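Long-range contact in glutathione S-transferase (PDB 2DSA), which binds glutathione, probably as a glutathione transferase, and reductively dechlorinates metabolites of polychlorinated biphenyls: residues 1-6 and 52-58. Sequence-based numbering, arbitrary orientation.
Sequences MKLYYS and VPCLQLD. With GSH (glutathione), chain E.
K2 and Q56 form a hydrogen-bonded antiparallel pair. K2 N donates a hydrogen bond to Q56 O at 2.9 Å, and Q56 N returns a nearly straight bond (179°) to K2 O. L3 faces L55 as a non-hydrogen-bonded pair. Y4 N then reaches C54 O at 3.1 Å. On the face that carries K2, Y4 and Q56, the Y4 hydroxyl donates to Q56 OE1. That bond refines as very short, so its length is doubtful. With chi1 at -168°, Q56 CG lies anti to the backbone N, and the extended chain carries the amide to the phenol end of Y4. The ring and amide planes are 65° apart. C54 O and Q56 CB sit at the ring edge, in its plane, while C54 SG lies obliquely off the ring, 5.3 Å from its centroid.

L3 and L55 point to the opposite face, where side-chain contacts are apolar. M1 CG packs on L55 CD1 at 3.6 Å, and L3 CD1 touches P53 CB. Helix 12-21 covers L3 and P53; Y72 of helix 66-76 meets M1, L55 and L57. The M1 amino group forms a salt bridge with D58 OD2, also doubtfully short at 2.5 Å.

Strand 26-31 pairs with the other edge of strand 2-5. Just before strand 54-56, V52 binds the cysteinyl part of glutathione twice: V52 N donates to O2, and V52 O accepts from N2. The V52-P53 peptide bond is cis. This cis-proline, beside antiparallel strands 2-5 and 54-56, is the hallmark of the thioredoxin-like glutathione site of glutathione transferases.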
ATOM      1  N   MET A   1      15.439  -6.419  18.432  1.00 43.14           N
ATOM      2  CA  MET A   1      14.776  -5.858  17.233  1.00 42.50           C
ATOM      3  C   MET A   1      15.843  -5.378  16.265  1.00 41.89           C
ATOM      4  O   MET A   1      16.743  -4.628  16.646  1.00 41.56           O
ATOM      5  CB  MET A   1      13.846  -4.716  17.645  1.00 42.64           C
ATOM      6  CG  MET A   1      12.835  -4.278  16.591  1.00 42.51           C
ATOM      7  SD  MET A   1      11.441  -3.393  17.349  1.00 43.97           S
ATOM      8  CE  MET A   1      10.469  -4.811  17.830  1.00 43.54           C
ATOM      9  N   LYS A   2      15.750  -5.843  15.019  1.00 40.85           N
ATOM     10  CA  LYS A   2      16.662  -5.432  13.950  1.00 39.97           C
ATOM     11  C   LYS A   2      15.890  -4.769  12.800  1.00 39.11           C
ATOM     12  O   LYS A   2      14.830  -5.253  12.385  1.00 38.76           O
ATOM     13  CB  LYS A   2      17.466  -6.634  13.424  1.00 40.15           C
ATOM     14  CG  LYS A   2      18.212  -7.407  14.527  1.00 40.86           C
ATOM     15  CD  LYS A   2      19.066  -8.535  13.974  1.00 41.21           C
ATOM     16  CE  LYS A   2      19.780  -9.286  15.113  1.00 42.87           C
ATOM     17  NZ  LYS A   2      20.641 -10.355  14.530  1.00 44.58           N
ATOM     18  N   LEU A   3      16.418  -3.659  12.300  1.00 37.78           N
ATOM     19  CA  LEU A   3      15.889  -3.066  11.081  1.00 36.82           C
ATOM     20  C   LEU A   3      16.898  -3.168   9.927  1.00 36.77           C
ATOM     21  O   LEU A   3      18.004  -2.635   9.989  1.00 36.28           O
ATOM     22  CB  LEU A   3      15.439  -1.618  11.295  1.00 35.81           C
ATOM     23  CG  LEU A   3      14.875  -0.976  10.013  1.00 35.21           C
ATOM     24  CD1 LEU A   3      13.510  -1.602   9.625  1.00 33.15           C
ATOM     25  CD2 LEU A   3      14.781   0.537  10.141  1.00 31.56           C
ATOM     26  N   TYR A   4      16.499  -3.884   8.883  1.00 36.78           N
ATOM     27  CA  TYR A   4      17.286  -3.980   7.667  1.00 36.68           C
ATOM     28  C   TYR A   4      17.033  -2.735   6.830  1.00 37.54           C
ATOM     29  O   TYR A   4      15.879  -2.378   6.537  1.00 36.99           O
ATOM     30  CB  TYR A   4      16.964  -5.278   6.924  1.00 36.18           C
ATOM     31  CG  TYR A   4      17.294  -6.495   7.758  1.00 35.41           C
ATOM     32  CD1 TYR A   4      16.397  -6.974   8.716  1.00 34.04           C
ATOM     33  CD2 TYR A   4      18.525  -7.146   7.616  1.00 34.54           C
ATOM     34  CE1 TYR A   4      16.711  -8.075   9.511  1.00 34.68           C
ATOM     35  CE2 TYR A   4      18.853  -8.256   8.396  1.00 34.79           C
ATOM     36  CZ  TYR A   4      17.948  -8.710   9.343  1.00 35.67           C
ATOM     37  OH  TYR A   4      18.281  -9.798  10.098  1.00 35.73           O
ATOM     38  N   TYR A   5      18.122  -2.054   6.479  1.00 38.15           N
ATOM     39  CA  TYR A   5      18.029  -0.766   5.822  1.00 39.35           C
ATOM     40  C   TYR A   5      19.088  -0.577   4.747  1.00 39.59           C
ATOM     41  O   TYR A   5      20.088  -1.288   4.716  1.00 39.86           O
ATOM     42  CB  TYR A   5      18.120   0.356   6.861  1.00 39.86           C
ATOM     43  CG  TYR A   5      19.533   0.798   7.206  1.00 41.49           C
ATOM     44  CD1 TYR A   5      20.020   2.034   6.786  1.00 42.19           C
ATOM     45  CD2 TYR A   5      20.378  -0.020   7.964  1.00 42.01           C
ATOM     46  CE1 TYR A   5      21.314   2.440   7.102  1.00 43.10           C
ATOM     47  CE2 TYR A   5      21.669   0.381   8.282  1.00 41.23           C
ATOM     48  CZ  TYR A   5      22.126   1.604   7.849  1.00 41.36           C
ATOM     49  OH  TYR A   5      23.401   1.997   8.171  1.00 42.98           O
ATOM     50  N   SER A   6      18.844   0.380   3.858  1.00 40.30           N
ATOM     51  CA  SER A   6      19.887   0.922   2.991  1.00 41.14           C
ATOM     52  C   SER A   6      19.833   2.434   3.120  1.00 41.18           C
ATOM     53  O   SER A   6      18.738   3.010   3.127  1.00 40.93           O
ATOM     54  CB  SER A   6      19.710   0.467   1.540  1.00 41.76           C
ATOM     55  OG  SER A   6      20.809   0.887   0.727  1.00 43.87           O
ATOM     56  N   VAL A  52      14.311  -3.694   1.087  1.00 32.88           N
ATOM     57  CA  VAL A  52      14.179  -3.119   2.430  1.00 32.83           C
ATOM     58  C   VAL A  52      12.932  -2.246   2.404  1.00 32.57           C
ATOM     59  O   VAL A  52      12.482  -1.899   1.313  1.00 32.66           O
ATOM     60  CB  VAL A  52      15.453  -2.328   2.883  1.00 33.09           C
ATOM     61  CG1 VAL A  52      16.645  -3.294   3.094  1.00 32.81           C
ATOM     62  CG2 VAL A  52      15.805  -1.214   1.905  1.00 32.34           C
ATOM     63  N   PRO A  53      12.336  -1.941   3.581  1.00 32.86           N
ATOM     64  CA  PRO A  53      12.703  -2.405   4.946  1.00 33.23           C
ATOM     65  C   PRO A  53      12.214  -3.815   5.295  1.00 33.73           C
ATOM     66  O   PRO A  53      11.306  -4.344   4.647  1.00 33.05           O
ATOM     67  CB  PRO A  53      11.990  -1.400   5.857  1.00 33.20           C
ATOM     68  CG  PRO A  53      10.762  -1.043   5.103  1.00 32.99           C
ATOM     69  CD  PRO A  53      11.162  -1.046   3.621  1.00 32.61           C
ATOM     70  N   CYS A  54      12.834  -4.401   6.319  1.00 33.83           N
ATOM     71  CA  CYS A  54      12.308  -5.569   7.005  1.00 34.26           C
ATOM     72  C   CYS A  54      12.551  -5.366   8.505  1.00 34.79           C
ATOM     73  O   CYS A  54      13.657  -5.009   8.912  1.00 35.35           O
ATOM     74  CB  CYS A  54      12.986  -6.853   6.518  1.00 33.56           C
ATOM     75  SG  CYS A  54      12.493  -8.344   7.418  1.00 33.97           S
ATOM     76  N   LEU A  55      11.525  -5.578   9.319  1.00 35.15           N
ATOM     77  CA  LEU A  55      11.691  -5.520  10.760  1.00 35.91           C
ATOM     78  C   LEU A  55      11.724  -6.929  11.299  1.00 37.48           C
ATOM     79  O   LEU A  55      10.820  -7.726  11.035  1.00 37.28           O
ATOM     80  CB  LEU A  55      10.575  -4.709  11.435  1.00 34.61           C
ATOM     81  CG  LEU A  55      10.681  -4.491  12.954  1.00 32.64           C
ATOM     82  CD1 LEU A  55      11.692  -3.399  13.306  1.00 30.81           C
ATOM     83  CD2 LEU A  55       9.315  -4.168  13.532  1.00 29.73           C
ATOM     84  N   GLN A  56      12.794  -7.237  12.032  1.00 39.56           N
ATOM     85  CA  GLN A  56      12.959  -8.543  12.660  1.00 41.86           C
ATOM     86  C   GLN A  56      12.700  -8.331  14.149  1.00 42.86           C
ATOM     87  O   GLN A  56      13.361  -7.503  14.772  1.00 43.23           O
ATOM     88  CB  GLN A  56      14.368  -9.085  12.419  1.00 42.08           C
ATOM     89  CG  GLN A  56      14.571 -10.585  12.775  1.00 44.75           C
ATOM     90  CD  GLN A  56      15.661 -11.245  11.918  1.00 46.43           C
ATOM     91  OE1 GLN A  56      16.736 -10.689  11.750  1.00 45.66           O
ATOM     92  NE2 GLN A  56      15.369 -12.431  11.362  1.00 48.07           N
ATOM     93  N   LEU A  57      11.710  -9.036  14.699  1.00 44.19           N
ATOM     94  CA  LEU A  57      11.378  -8.896  16.120  1.00 45.59           C
ATOM     95  C   LEU A  57      12.333  -9.714  16.964  1.00 46.39           C
ATOM     96  O   LEU A  57      12.926 -10.684  16.485  1.00 46.02           O
ATOM     97  CB  LEU A  57       9.943  -9.334  16.440  1.00 45.27           C
ATOM     98  CG  LEU A  57       8.735  -8.835  15.649  1.00 46.08           C
ATOM     99  CD1 LEU A  57       7.451  -9.274  16.330  1.00 45.10           C
ATOM    100  CD2 LEU A  57       8.772  -7.336  15.476  1.00 46.16           C
ATOM    101  N   ASP A  58      12.450  -9.309  18.227  1.00 48.04           N
ATOM    102  CA  ASP A  58      13.247 -10.009  19.231  1.00 49.31           C
ATOM    103  C   ASP A  58      13.142 -11.545  19.111  1.00 49.19           C
ATOM    104  O   ASP A  58      14.155 -12.248  19.083  1.00 49.55           O
ATOM    105  CB  ASP A  58      12.847  -9.508  20.634  1.00 50.01           C
ATOM    106  CG  ASP A  58      13.303  -8.058  20.906  1.00 52.06           C
ATOM    107  OD1 ASP A  58      12.691  -7.367  21.755  1.00 53.87           O
ATOM    108  OD2 ASP A  58      14.283  -7.603  20.273  1.00 54.46           O
TER
HETATM  109  N1  GSH E1224       6.440  -2.786  -1.371  1.00 29.78           N
HETATM  110  CA1 GSH E1224       7.693  -2.473  -0.672  1.00 32.53           C
HETATM  111  C1  GSH E1224       7.426  -1.682   0.579  1.00 34.19           C
HETATM  112  O11 GSH E1224       6.523  -0.810   0.592  1.00 34.07           O
HETATM  113  O12 GSH E1224       8.116  -1.868   1.616  1.00 35.23           O
HETATM  114  CB1 GSH E1224       8.667  -1.660  -1.518  1.00 32.05           C
HETATM  115  CG1 GSH E1224      10.026  -1.540  -0.812  1.00 32.91           C
HETATM  116  CD1 GSH E1224      11.054  -1.004  -1.769  1.00 33.10           C
HETATM  117  OE1 GSH E1224      10.621  -0.673  -3.049  1.00 33.87           O
HETATM  118  N2  GSH E1224      12.314  -0.866  -1.347  1.00 34.22           N
HETATM  119  CA2 GSH E1224      13.420  -0.407  -2.174  1.00 36.65           C
HETATM  120  C2  GSH E1224      14.436  -1.482  -2.393  1.00 37.88           C
HETATM  121  O2  GSH E1224      14.899  -2.245  -1.325  1.00 36.65           O
HETATM  122  CB2 GSH E1224      14.137   0.790  -1.549  1.00 35.30           C
HETATM  123  SG2 GSH E1224      13.015   2.195  -1.418  1.00 37.38           S
HETATM  124  N3  GSH E1224      14.868  -1.667  -3.625  1.00 40.61           N
HETATM  125  CA3 GSH E1224      14.395  -2.787  -4.426  1.00 48.29           C
HETATM  126  C3  GSH E1224      15.564  -3.681  -4.674  1.00 51.05           C
HETATM  127  O31 GSH E1224      16.625  -3.423  -4.060  1.00 53.87           O
HETATM  128  O32 GSH E1224      15.490  -4.652  -5.461  1.00 53.05           O